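S12 family peptidase (Streptomyces sp. 82F2, PDB 3WWX) probably hydrolyses amide bonds with D-stereospecificity, as a serine-hydrolase relative of the beta-lactamases in peptidase family S12. Local coordinates at residues Pro77-Leu82 against Asp92-Thr97; Ser106-Tyr111 against Asn160-Leu165; Phe250-Leu255 against Ala312-Asp317; Glu267-Val272 against Leu285-Asp290; Gly318-Ala323 against Ala340-Thr345. All blocks are in the same frame, centred on the assembly; numbering follows the deposited sequence.

Contact 1: Pro77-Leu82 against Asp92-Thr97; sequences PVEKWL and DGRKIT
Val78 and Glu79, in the short, weakly bonded helical turn at about 78-81, give their backbone N-H groups to the loop 92-97, which runs through a type I turn from Asp92 to Lys95 and meets Pro77 in a single beta bridge at Thr97. Val78 N donates to Ile96 O at 2.8 Å, almost along the C=O axis, whereas Glu79 N comes to Gly93 O at 3.0 Å from well above the carbonyl plane. The two amides are thus taken up by one carbonyl of the type I turn, Gly93 O, and one just past it, Ile96 O. Beside these bonds Val78 CG2 packs on Ile96 CG2 at 3.9 Å, and helix 98-102 adds Leu101 to both side chains. On the other flank Glu79 holds its CG anti to the backbone N (chi1 -175°), which lays its methylenes alongside Arg94, with Glu79 CG 3.8 Å from Arg94 CG. The two chains point the same way without forming a salt bridge; the Glu79 carboxylate instead binds Gly84 N and Arg87. The guanidinium of Arg94 turns back on its own loop. Asp92 OD1 closes an Asx turn by accepting Arg94 N at 2.9 Å from one face of its carboxylate. From the opposite face comes Arg94 NE, 2.6 Å from Asp92 OD1, in an almost straight bond lying in the guanidinium plane.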
# COMPACT_ATOMS: atom_id res chain seq x y z
N PRO A 77 -4.41 -22.75 6.53
CA PRO A 77 -4.75 -22.66 5.11
C PRO A 77 -5.85 -21.64 4.85
O PRO A 77 -6.76 -21.47 5.66
CB PRO A 77 -5.26 -24.07 4.75
CG PRO A 77 -4.75 -24.94 5.84
CD PRO A 77 -4.65 -24.10 7.07
N VAL A 78 -5.77 -20.96 3.72
CA VAL A 78 -6.79 -20.01 3.35
C VAL A 78 -8.17 -20.69 3.30
O VAL A 78 -9.18 -20.10 3.69
CB VAL A 78 -6.44 -19.36 2.00
CG1 VAL A 78 -7.57 -18.49 1.51
CG2 VAL A 78 -5.15 -18.54 2.13
N GLU A 79 -8.19 -21.95 2.87
CA GLU A 79 -9.43 -22.73 2.78
C GLU A 79 -10.20 -22.80 4.10
O GLU A 79 -11.43 -22.84 4.12
CB GLU A 79 -9.12 -24.14 2.27
CG GLU A 79 -10.36 -25.01 2.01
CD GLU A 79 -11.08 -24.65 0.72
OE1 GLU A 79 -12.28 -24.99 0.62
OE2 GLU A 79 -10.45 -24.07 -0.19
N LYS A 80 -9.46 -22.82 5.21
CA LYS A 80 -10.09 -22.86 6.54
C LYS A 80 -11.03 -21.68 6.74
O LYS A 80 -12.13 -21.82 7.28
CB LYS A 80 -9.03 -22.88 7.63
CG LYS A 80 -9.55 -22.95 9.04
CD LYS A 80 -8.42 -23.20 10.01
CE LYS A 80 -8.92 -23.44 11.43
NZ LYS A 80 -9.52 -22.23 12.01
N TRP A 81 -10.58 -20.51 6.29
CA TRP A 81 -11.30 -19.27 6.51
C TRP A 81 -12.21 -18.88 5.36
O TRP A 81 -13.23 -18.24 5.59
CB TRP A 81 -10.29 -18.16 6.82
CG TRP A 81 -9.64 -18.43 8.11
CD1 TRP A 81 -8.42 -19.01 8.31
CD2 TRP A 81 -10.21 -18.22 9.38
NE1 TRP A 81 -8.19 -19.15 9.67
CE2 TRP A 81 -9.28 -18.66 10.34
CE3 TRP A 81 -11.42 -17.67 9.81
CZ2 TRP A 81 -9.53 -18.59 11.71
CZ3 TRP A 81 -11.67 -17.60 11.18
CH2 TRP A 81 -10.73 -18.05 12.11
N LEU A 82 -11.83 -19.26 4.14
CA LEU A 82 -12.58 -18.93 2.93
C LEU A 82 -12.85 -20.19 2.11
O LEU A 82 -12.34 -20.35 1.00
CB LEU A 82 -11.79 -17.91 2.07
CG LEU A 82 -11.37 -16.61 2.75
CD1 LEU A 82 -10.56 -15.79 1.78
CD2 LEU A 82 -12.56 -15.82 3.26
N ASP A 92 -5.32 -23.19 -5.30
CA ASP A 92 -5.81 -24.09 -4.28
C ASP A 92 -5.56 -23.56 -2.87
O ASP A 92 -4.45 -23.67 -2.33
CB ASP A 92 -5.12 -25.44 -4.43
CG ASP A 92 -5.76 -26.52 -3.59
OD1 ASP A 92 -6.63 -26.18 -2.76
OD2 ASP A 92 -5.39 -27.70 -3.78
N GLY A 93 -6.61 -22.99 -2.30
CA GLY A 93 -6.53 -22.45 -0.96
C GLY A 93 -6.25 -23.49 0.12
O GLY A 93 -5.96 -23.11 1.25
N ARG A 94 -6.35 -24.77 -0.22
CA ARG A 94 -5.98 -25.81 0.74
C ARG A 94 -4.47 -25.86 0.94
O ARG A 94 -3.99 -26.40 1.94
CB ARG A 94 -6.49 -27.19 0.26
CG ARG A 94 -8.00 -27.34 0.21
CD ARG A 94 -8.46 -28.46 -0.77
NE ARG A 94 -8.35 -28.06 -2.18
CZ ARG A 94 -9.12 -28.54 -3.16
NH1 ARG A 94 -10.06 -29.44 -2.91
NH2 ARG A 94 -8.94 -28.12 -4.42
N LYS A 95 -3.72 -25.30 -0.01
CA LYS A 95 -2.27 -25.42 -0.05
C LYS A 95 -1.58 -24.08 0.16
O LYS A 95 -0.35 -23.97 0.05
CB LYS A 95 -1.83 -25.97 -1.41
CG LYS A 95 -2.51 -27.27 -1.82
CD LYS A 95 -2.20 -28.39 -0.86
CE LYS A 95 -2.74 -29.72 -1.39
NZ LYS A 95 -4.22 -29.71 -1.59
N ILE A 96 -2.37 -23.05 0.41
CA ILE A 96 -1.87 -21.68 0.57
C ILE A 96 -2.26 -21.20 1.95
O ILE A 96 -3.41 -21.37 2.36
CB ILE A 96 -2.53 -20.74 -0.45
CG1 ILE A 96 -2.14 -21.12 -1.88
CG2 ILE A 96 -2.10 -19.27 -0.20
CD1 ILE A 96 -3.03 -20.48 -2.94
N THR A 97 -1.32 -20.59 2.68
CA THR A 97 -1.61 -20.08 4.02
C THR A 97 -1.88 -18.58 4.01
O THR A 97 -1.55 -17.89 3.04
CB THR A 97 -0.46 -20.34 4.99
OG1 THR A 97 0.67 -19.55 4.62
CG2 THR A 97 -0.05 -21.81 4.95

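Contact 2: Ser106-Tyr111 against Asn160-Leu165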
# COMPACT_ATOMS: atom_id res chain seq x y z
N SER A 106 2.17 -16.65 -2.14
CA SER A 106 1.06 -17.55 -2.48
C SER A 106 1.08 -18.03 -3.93
O SER A 106 0.65 -19.16 -4.20
CB SER A 106 -0.26 -16.85 -2.22
OG SER A 106 -0.38 -15.80 -3.17
N GLY A 107 1.53 -17.19 -4.85
CA GLY A 107 1.46 -17.48 -6.27
C GLY A 107 0.12 -17.12 -6.91
O GLY A 107 -0.09 -17.38 -8.09
N ILE A 108 -0.79 -16.52 -6.14
CA ILE A 108 -2.13 -16.26 -6.65
C ILE A 108 -2.12 -15.13 -7.70
O ILE A 108 -1.57 -14.06 -7.51
CB ILE A 108 -3.10 -15.90 -5.50
CG1 ILE A 108 -3.23 -17.05 -4.50
CG2 ILE A 108 -4.44 -15.46 -6.05
CD1 ILE A 108 -4.04 -16.72 -3.28
N TYR A 109 -2.73 -15.40 -8.85
CA TYR A 109 -2.86 -14.45 -9.94
C TYR A 109 -3.41 -13.13 -9.42
O TYR A 109 -4.41 -13.11 -8.72
CB TYR A 109 -3.80 -15.04 -10.99
CG TYR A 109 -3.93 -14.25 -12.25
CD1 TYR A 109 -4.69 -13.09 -12.31
CD2 TYR A 109 -3.29 -14.67 -13.42
CE1 TYR A 109 -4.79 -12.35 -13.48
CE2 TYR A 109 -3.40 -13.94 -14.60
CZ TYR A 109 -4.14 -12.77 -14.61
OH TYR A 109 -4.28 -12.04 -15.77
N SER A 110 -2.74 -12.06 -9.83
CA SER A 110 -3.13 -10.70 -9.46
C SER A 110 -4.24 -10.17 -10.38
O SER A 110 -4.03 -10.00 -11.58
CB SER A 110 -1.91 -9.79 -9.53
OG SER A 110 -2.24 -8.53 -8.98
N TYR A 111 -5.42 -9.91 -9.81
CA TYR A 111 -6.59 -9.59 -10.63
C TYR A 111 -6.38 -8.32 -11.45
O TYR A 111 -7.02 -8.13 -12.48
CB TYR A 111 -7.87 -9.45 -9.79
CG TYR A 111 -7.83 -8.26 -8.84
CD1 TYR A 111 -7.33 -8.40 -7.56
CD2 TYR A 111 -8.29 -7.01 -9.22
CE1 TYR A 111 -7.27 -7.32 -6.68
CE2 TYR A 111 -8.23 -5.92 -8.34
CZ TYR A 111 -7.73 -6.11 -7.08
OH TYR A 111 -7.66 -5.06 -6.18
N ASN A 160 -2.26 -8.24 -6.00
CA ASN A 160 -3.28 -7.51 -5.27
C ASN A 160 -4.37 -8.44 -4.76
O ASN A 160 -5.00 -8.15 -3.74
CB ASN A 160 -3.83 -6.41 -6.17
CG ASN A 160 -2.81 -5.32 -6.39
OD1 ASN A 160 -2.29 -4.77 -5.42
ND2 ASN A 160 -2.45 -5.07 -7.63
N THR A 161 -4.57 -9.58 -5.43
CA THR A 161 -5.57 -10.54 -4.97
C THR A 161 -5.24 -11.03 -3.58
O THR A 161 -6.14 -11.31 -2.78
CB THR A 161 -5.64 -11.75 -5.91
OG1 THR A 161 -5.61 -11.29 -7.26
CG2 THR A 161 -6.93 -12.54 -5.67
N ASN A 162 -3.96 -11.10 -3.26
CA ASN A 162 -3.56 -11.57 -1.94
C ASN A 162 -4.17 -10.75 -0.84
O ASN A 162 -4.59 -11.31 0.18
CB ASN A 162 -2.06 -11.56 -1.79
CG ASN A 162 -1.40 -12.72 -2.51
OD1 ASN A 162 -1.98 -13.80 -2.59
ND2 ASN A 162 -0.21 -12.51 -3.02
N PHE A 163 -4.24 -9.43 -1.02
CA PHE A 163 -4.75 -8.57 0.04
C PHE A 163 -6.25 -8.37 -0.01
O PHE A 163 -6.85 -8.11 1.03
CB PHE A 163 -3.96 -7.27 0.13
CG PHE A 163 -2.68 -7.45 0.91
CD1 PHE A 163 -1.61 -8.15 0.37
CD2 PHE A 163 -2.56 -6.96 2.20
CE1 PHE A 163 -0.46 -8.38 1.08
CE2 PHE A 163 -1.39 -7.18 2.92
CZ PHE A 163 -0.34 -7.89 2.36
N VAL A 164 -6.88 -8.54 -1.16
CA VAL A 164 -8.33 -8.67 -1.17
C VAL A 164 -8.77 -9.92 -0.38
O VAL A 164 -9.69 -9.84 0.44
CB VAL A 164 -8.88 -8.67 -2.61
CG1 VAL A 164 -10.38 -8.90 -2.63
CG2 VAL A 164 -8.53 -7.35 -3.28
N LEU A 165 -8.12 -11.05 -0.61
CA LEU A 165 -8.35 -12.25 0.19
C LEU A 165 -8.09 -11.99 1.67
O LEU A 165 -8.87 -12.38 2.53
CB LEU A 165 -7.48 -13.39 -0.32
CG LEU A 165 -7.93 -13.93 -1.68
CD1 LEU A 165 -6.86 -14.75 -2.31
CD2 LEU A 165 -9.24 -14.72 -1.54
O HOH W 1 1.85 -14.22 -4.92
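The asparagine of a Tyr-Ser-Asn sequence, which matches the YxN motif of class C beta-lactamases and related DD-peptidases, lies near the beginning of helix 160-174, and the loop 106-111 clasps this part of the helix. Thr161 is the central grip. Its OG1 donates to Tyr109 O at 2.6 Å, in the carbonyl plane and on a lone pair, and accepts Tyr111 N at 2.9 Å, so that one hydroxyl spans two backbone groups of the loop. Asn160 N gives its hydrogen to Ser110 OG at 3.0 Å. One residue beyond Thr161, Asn162 OD1 accepts from Ser106 OG at 2.6 Å, while Ser106 OG itself accepts Ile108 N in an ST turn; its chi1 of 68°, between the backbone N and carbonyl carbon, lets it serve both. Water 1 joins Gly107 N to Asn162 ND2 beside this pair. Apolar contacts fill the rest: Ile108 and Leu165 meet tip to tip, CD1 to CD1 at 3.6 Å, and the Tyr111 ring lies across Asn160 and Val164, its CE1 3.6 Å from Val164 CG2. The phenol OH ends on Ile233 O. With Ser110 binding its backbone N and Thr112 its ND2, Asn160 has its OD1 hydrogen-bonded to NZ of Lys56, a lysine that, from sequence, is probably that of the SxxK motif, a pairing typical of the active site of penicillin-recognising enzymes.

Contact 3: Phe250-Leu255 against Ala312-Asp317; sequences FYRALL and AQVTRD
This is a helix-on-sheet contact: helix 244-255 lies on one face of the large antiparallel sheet of the beta-lactamase-like fold, over strand 308-315. The axes of the two short segments approach to 8.2 Å and cross at -38°. Every other strand residue, Ala312 and Val314, sends its side chain up to the helix, where Tyr251 and Leu255, one turn apart, receive them. Tyr251 CE2 rests 3.5 Å from Ala312 CB, at an oblique angle to the ring, and the phenol OH is hydrogen-bonded to Thr57 OG1 of helix 55-68. Val314 places CG1 between its backbone N and carbonyl carbon (chi1 68°), which directs this methyl at Leu255, with Val314 CG1 3.6 Å from Leu255 CG; the two side chains run antiparallel past one another. The other methyl, CG2, approaches Arg252 CG at 4.2 Å, while the Arg252 guanidinium goes on to Ser321 of the next strand. Trp299 of strand 297-305 touches Leu255 as well. At the C-terminal end of the helix Arg316, bent at chi2, folds back and lies roughly perpendicular to Leu255, its CD 3.9 Å from Leu255 CD1 and its NH1 3.2 Å from Leu255 O, near the guanidinium plane.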
# COMPACT_ATOMS: atom_id res chain seq x y z
N PHE A 250 1.50 6.49 11.75
CA PHE A 250 1.23 5.07 11.65
C PHE A 250 2.51 4.23 11.56
O PHE A 250 2.71 3.32 12.38
CB PHE A 250 0.32 4.77 10.45
CG PHE A 250 0.21 3.29 10.14
CD1 PHE A 250 -0.41 2.42 11.03
CD2 PHE A 250 0.74 2.76 8.96
CE1 PHE A 250 -0.50 1.07 10.75
CE2 PHE A 250 0.65 1.41 8.68
CZ PHE A 250 0.03 0.56 9.59
N TYR A 251 3.39 4.53 10.61
CA TYR A 251 4.57 3.70 10.44
C TYR A 251 5.52 3.80 11.65
O TYR A 251 6.13 2.80 12.03
CB TYR A 251 5.29 3.99 9.12
CG TYR A 251 4.63 3.29 7.93
CD1 TYR A 251 4.91 1.97 7.62
CD2 TYR A 251 3.73 3.96 7.13
CE1 TYR A 251 4.31 1.32 6.56
CE2 TYR A 251 3.10 3.32 6.07
CZ TYR A 251 3.41 2.01 5.79
OH TYR A 251 2.77 1.42 4.73
N ARG A 252 5.63 4.98 12.25
CA ARG A 252 6.43 5.12 13.47
C ARG A 252 5.85 4.24 14.57
O ARG A 252 6.58 3.45 15.19
CB ARG A 252 6.47 6.57 13.94
CG ARG A 252 7.21 7.53 13.00
CD ARG A 252 7.08 8.99 13.45
NE ARG A 252 7.95 9.26 14.59
CZ ARG A 252 9.21 9.65 14.49
NH1 ARG A 252 9.76 9.90 13.31
NH2 ARG A 252 9.92 9.81 15.60
N ALA A 253 4.55 4.34 14.83
CA ALA A 253 3.92 3.51 15.86
C ALA A 253 4.09 2.04 15.57
O ALA A 253 4.33 1.23 16.47
CB ALA A 253 2.46 3.85 16.01
N LEU A 254 3.94 1.67 14.31
CA LEU A 254 4.07 0.28 13.93
C LEU A 254 5.47 -0.28 14.21
O LEU A 254 5.61 -1.30 14.89
CB LEU A 254 3.78 0.13 12.44
CG LEU A 254 3.84 -1.31 11.90
CD1 LEU A 254 2.74 -2.17 12.50
CD2 LEU A 254 3.67 -1.28 10.37
N LEU A 255 6.50 0.38 13.71
CA LEU A 255 7.86 -0.14 13.88
C LEU A 255 8.35 -0.02 15.32
O LEU A 255 9.23 -0.77 15.75
CB LEU A 255 8.85 0.52 12.90
CG LEU A 255 8.94 -0.13 11.51
CD1 LEU A 255 9.47 -1.55 11.59
CD2 LEU A 255 7.61 -0.10 10.79
N ALA A 312 6.18 5.98 1.93
CA ALA A 312 6.14 6.02 3.40
C ALA A 312 7.23 5.11 3.91
O ALA A 312 7.27 3.93 3.55
CB ALA A 312 4.79 5.56 3.92
N GLN A 313 8.14 5.66 4.71
CA GLN A 313 9.31 4.91 5.17
C GLN A 313 9.70 5.34 6.56
O GLN A 313 9.54 6.50 6.92
CB GLN A 313 10.49 5.16 4.23
CG GLN A 313 10.28 4.66 2.79
CD GLN A 313 10.20 3.15 2.66
OE1 GLN A 313 10.72 2.40 3.50
NE2 GLN A 313 9.59 2.68 1.58
N VAL A 314 10.21 4.39 7.34
CA VAL A 314 10.74 4.70 8.65
C VAL A 314 11.97 3.84 8.94
O VAL A 314 12.09 2.73 8.42
CB VAL A 314 9.67 4.51 9.72
CG1 VAL A 314 9.27 3.04 9.91
CG2 VAL A 314 10.07 5.16 11.00
N THR A 315 12.87 4.33 9.79
CA THR A 315 13.95 3.47 10.27
C THR A 315 13.37 2.40 11.19
O THR A 315 12.23 2.50 11.64
CB THR A 315 15.04 4.31 10.96
OG1 THR A 315 14.40 5.18 11.91
CG2 THR A 315 15.78 5.16 9.93
N ARG A 316 14.14 1.35 11.48
CA ARG A 316 13.60 0.19 12.17
C ARG A 316 13.08 0.48 13.57
O ARG A 316 12.14 -0.17 14.03
CB ARG A 316 14.67 -0.91 12.24
CG ARG A 316 14.26 -2.16 12.99
CD ARG A 316 13.05 -2.84 12.39
NE ARG A 316 12.66 -4.02 13.17
CZ ARG A 316 11.89 -3.98 14.25
NH1 ARG A 316 11.41 -2.82 14.69
NH2 ARG A 316 11.60 -5.10 14.91
N ASP A 317 13.69 1.44 14.26
CA ASP A 317 13.22 1.78 15.59
C ASP A 317 12.12 2.82 15.55
O ASP A 317 11.65 3.26 16.60
CB ASP A 317 14.37 2.23 16.50
CG ASP A 317 15.00 3.54 16.09
OD1 ASP A 317 14.59 4.17 15.10
OD2 ASP A 317 15.94 3.97 16.80

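Contact 4: Glu267-Val272 against Leu285-Asp290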
# COMPACT_ATOMS: atom_id res chain seq x y z
N GLU A 267 7.23 -11.39 13.18
CA GLU A 267 6.67 -12.05 12.00
C GLU A 267 6.53 -11.06 10.86
O GLU A 267 6.85 -11.38 9.72
CB GLU A 267 5.33 -12.70 12.33
CG GLU A 267 5.49 -13.96 13.20
CD GLU A 267 4.21 -14.75 13.43
OE1 GLU A 267 3.27 -14.66 12.61
OE2 GLU A 267 4.14 -15.48 14.45
N MET A 268 6.07 -9.85 11.17
CA MET A 268 5.86 -8.85 10.14
C MET A 268 7.15 -8.48 9.44
O MET A 268 7.16 -8.21 8.24
CB MET A 268 5.25 -7.59 10.75
CG MET A 268 4.70 -6.64 9.69
SD MET A 268 3.92 -5.21 10.45
CE MET A 268 2.54 -5.00 9.33
N THR A 269 8.25 -8.45 10.21
CA THR A 269 9.55 -8.06 9.69
C THR A 269 10.42 -9.26 9.28
O THR A 269 11.61 -9.09 9.01
CB THR A 269 10.34 -7.22 10.71
OG1 THR A 269 10.49 -7.96 11.94
CG2 THR A 269 9.63 -5.91 10.98
N THR A 270 9.81 -10.44 9.19
CA THR A 270 10.48 -11.59 8.59
C THR A 270 10.25 -11.54 7.09
O THR A 270 9.13 -11.74 6.61
CB THR A 270 9.94 -12.90 9.18
OG1 THR A 270 10.25 -12.92 10.58
CG2 THR A 270 10.59 -14.10 8.49
N THR A 271 11.31 -11.22 6.36
CA THR A 271 11.19 -10.88 4.96
C THR A 271 11.62 -11.98 4.00
O THR A 271 12.44 -12.85 4.34
CB THR A 271 11.99 -9.61 4.61
OG1 THR A 271 13.36 -9.80 4.94
CG2 THR A 271 11.46 -8.39 5.36
N VAL A 272 11.04 -11.91 2.80
CA VAL A 272 11.41 -12.74 1.67
C VAL A 272 12.25 -11.87 0.73
O VAL A 272 11.92 -10.72 0.48
CB VAL A 272 10.14 -13.23 0.92
CG1 VAL A 272 10.50 -14.06 -0.30
CG2 VAL A 272 9.26 -14.01 1.86
N LEU A 285 5.34 -8.98 5.97
CA LEU A 285 3.88 -9.11 5.95
C LEU A 285 3.28 -7.74 5.69
O LEU A 285 3.08 -6.94 6.59
CB LEU A 285 3.35 -9.72 7.25
CG LEU A 285 3.99 -11.08 7.60
CD1 LEU A 285 3.43 -11.61 8.91
CD2 LEU A 285 3.86 -12.12 6.49
N GLY A 286 3.02 -7.45 4.42
CA GLY A 286 2.49 -6.13 4.04
C GLY A 286 3.44 -4.98 4.37
O GLY A 286 2.99 -3.86 4.69
N LEU A 287 4.74 -5.26 4.34
CA LEU A 287 5.76 -4.30 4.76
C LEU A 287 7.05 -4.64 4.06
O LEU A 287 7.37 -5.82 3.94
CB LEU A 287 5.94 -4.40 6.28
CG LEU A 287 6.87 -3.37 6.91
CD1 LEU A 287 6.27 -1.95 6.90
CD2 LEU A 287 7.19 -3.78 8.33
N MET A 288 7.79 -3.65 3.59
CA MET A 288 9.02 -3.87 2.84
C MET A 288 10.20 -3.28 3.58
O MET A 288 10.03 -2.30 4.29
CB MET A 288 8.93 -3.15 1.50
CG MET A 288 8.20 -3.93 0.47
SD MET A 288 8.41 -3.20 -1.16
CE MET A 288 7.73 -1.57 -0.88
N LYS A 289 11.38 -3.87 3.39
CA LYS A 289 12.63 -3.29 3.88
C LYS A 289 13.56 -3.01 2.71
O LYS A 289 13.49 -3.68 1.67
CB LYS A 289 13.32 -4.21 4.89
CG LYS A 289 14.08 -5.36 4.29
CD LYS A 289 14.89 -6.14 5.32
CE LYS A 289 15.61 -7.27 4.64
NZ LYS A 289 16.41 -8.10 5.59
N ASP A 290 14.42 -2.02 2.86
CA ASP A 290 15.42 -1.71 1.84
C ASP A 290 16.60 -1.14 2.59
O ASP A 290 16.43 -0.47 3.59
CB ASP A 290 14.85 -0.69 0.85
CG ASP A 290 15.72 -0.52 -0.40
OD1 ASP A 290 16.70 -1.27 -0.58
OD2 ASP A 290 15.37 0.38 -1.19
O HOH W 2 14.55 -9.46 7.39
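Leu285 and Met268 bury more surface in this contact than any other residue of the two segments, and they meet through both backbone and side chain. Leu285 N donates to Met268 O at 3.0 Å, fairly straight, the donor tilted only 18° from the carbonyl plane. This bond ties the last turn of helix 262-268 to the chain leading into strand 288-291. Leu285 then reaches back along the helix end, its CD1 3.5 Å from Glu267 O. Met268 runs the other way: with N and CG trans across chi1 (-166°) and the chain bent only at chi3, its CE arrives 3.4 Å from Leu285 O. Leu64 of helix 55-68 touches both side chains. Leu287, the third large contributor, lies nearly perpendicular to Met268 and sets CD2 4.0 Å from Met268 CG. In the beta-lactamase-like fold this is where the helices meet the large antiparallel sheet near its short outer strands, and Leu287 also packs on Trp299 of strand 297-305 and Tyr251 of helix 244-255. Farther along, Thr271 lies against the extended aliphatic chain of Lys289, its OG1 3.4 Å from Lys289 CE. The polar link between these two is water 2, 2.7 Å from Thr271 OG1 and accepting Lys289 NZ at 2.9 Å, with a weak bond to Thr269 O.

Contact 5: Gly318-Ala323 against Ala340-Thr345; sequences GGHSLA and AEFCGT
A histidine ring held at its edge by a glutamate and overlaid on one face by a phenylalanine sets this contact apart: His320 on strand 320-326 meets consecutive residues Glu341 and Phe342 of helix 334-343. His320 NE2 donates to Glu341 OE1 at 2.7 Å, nearly in the imidazole plane, and the oxygen uses its anti lone pair, the one away from OE2. The ring and carboxylate planes stand 76° apart. Phe342 CE1 lies over the centre of the His320 ring, 3.4 Å above its plane, yet the rings are inclined at 42° with centroids 4.2 Å apart, an oblique pair. His320 reaches both partners because its side chain leaves the backbone fully extended (chi1 -179°), carrying the imidazole from the strand toward the helix. Two residues on, Leu322 fills the neighbouring place: its CB is 3.8 Å from Phe342 CE2, and its CD2 is 3.8 Å from Glu341 CB as the two side chains pass head to tail. Glu341 OE2 has partners of its own, Thr10 OG1 and His7 ND1 near the N-terminus, so the buried carboxylate is gripped through both oxygens; the hydrogen bond would probably favour a protonated imidazole. Cys343, next along the helix, is tied by a disulfide to Cys294. The C-terminal helix 334-343 thus lies on the large antiparallel sheet, with strand 24-31 touching His320, Leu322 and Glu341, and strand 308-315 touching Phe342.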
# COMPACT_ATOMS: atom_id res chain seq x y z
N GLY A 318 11.66 3.20 14.35
CA GLY A 318 10.59 4.16 14.22
C GLY A 318 10.96 5.61 14.51
O GLY A 318 10.08 6.48 14.63
N GLY A 319 12.26 5.91 14.56
CA GLY A 319 12.69 7.22 14.99
C GLY A 319 12.76 8.28 13.91
O GLY A 319 12.66 9.47 14.20
N HIS A 320 12.94 7.85 12.67
CA HIS A 320 13.10 8.75 11.54
C HIS A 320 12.10 8.31 10.48
O HIS A 320 12.18 7.19 9.99
CB HIS A 320 14.53 8.67 10.99
CG HIS A 320 14.78 9.59 9.83
ND1 HIS A 320 15.98 9.61 9.15
CD2 HIS A 320 14.00 10.53 9.25
CE1 HIS A 320 15.92 10.51 8.18
NE2 HIS A 320 14.73 11.08 8.22
N SER A 321 11.15 9.19 10.17
CA SER A 321 10.07 8.88 9.23
C SER A 321 9.99 9.87 8.07
O SER A 321 10.46 11.01 8.15
CB SER A 321 8.74 8.85 9.97
OG SER A 321 8.50 10.07 10.63
N LEU A 322 9.32 9.40 7.01
CA LEU A 322 9.09 10.17 5.80
C LEU A 322 7.81 9.66 5.15
O LEU A 322 7.58 8.46 5.12
CB LEU A 322 10.25 9.96 4.84
CG LEU A 322 10.10 10.47 3.39
CD1 LEU A 322 10.10 11.98 3.30
CD2 LEU A 322 11.22 9.88 2.49
N ALA A 323 7.00 10.56 4.61
CA ALA A 323 5.87 10.14 3.76
C ALA A 323 5.62 11.22 2.75
O ALA A 323 5.90 12.38 3.00
CB ALA A 323 4.62 9.87 4.60
N ALA A 340 17.28 11.08 -0.57
CA ALA A 340 17.60 12.43 -0.12
C ALA A 340 17.36 12.55 1.38
O ALA A 340 18.20 13.07 2.14
CB ALA A 340 16.77 13.43 -0.87
N GLU A 341 16.22 12.05 1.83
CA GLU A 341 15.85 12.20 3.23
C GLU A 341 16.74 11.37 4.14
O GLU A 341 17.22 11.89 5.16
CB GLU A 341 14.39 11.81 3.43
CG GLU A 341 13.90 11.88 4.89
CD GLU A 341 14.04 13.25 5.52
OE1 GLU A 341 14.23 13.33 6.75
OE2 GLU A 341 13.90 14.28 4.81
N PHE A 342 16.94 10.10 3.83
CA PHE A 342 17.64 9.21 4.77
C PHE A 342 19.16 9.21 4.60
O PHE A 342 19.87 8.85 5.53
CB PHE A 342 17.08 7.80 4.69
CG PHE A 342 15.69 7.69 5.22
CD1 PHE A 342 15.45 7.56 6.58
CD2 PHE A 342 14.61 7.74 4.36
CE1 PHE A 342 14.16 7.47 7.06
CE2 PHE A 342 13.32 7.68 4.85
CZ PHE A 342 13.10 7.54 6.19
N CYS A 343 19.64 9.62 3.42
CA CYS A 343 21.09 9.62 3.15
C CYS A 343 21.65 10.98 2.74
O CYS A 343 22.87 11.12 2.60
CB CYS A 343 21.42 8.59 2.07
SG CYS A 343 21.09 6.90 2.57
N GLY A 344 20.78 11.97 2.57
CA GLY A 344 21.21 13.30 2.15
C GLY A 344 21.67 13.34 0.71
O GLY A 344 22.36 14.27 0.31
N THR A 345 21.29 12.33 -0.07
CA THR A 345 21.70 12.21 -1.46
C THR A 345 21.10 13.32 -2.32
O THR A 345 19.87 13.48 -2.39
CB THR A 345 21.29 10.83 -2.04
OG1 THR A 345 21.77 9.78 -1.20
CG2 THR A 345 21.84 10.64 -3.45

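Overall arrangement
The five contacts trace a path from the helical part of the chain to the far side of its large sheet. Contacts 1 and 2 pack on each other, Leu82 CD1 meeting Leu165 CD2 at 3.7 Å and Ile96 touching Ser106 and Ile108. Contact 2 passes to contact 4 where Phe163 CZ packs on Gly286 CA at 3.7 Å. Contact 4 is nested in the loop closed by contact 3, their centres about 12 Å apart. Contacts 3 and 5 join through the neighbouring strands 308-315 and 320-326; contacts 1 and 5 lie about 39 Å apart, centre to centre. Bound octane-1,8-diamine is about 9 Å from the side chain of Asn160 and about 14 Å from that of Ala312.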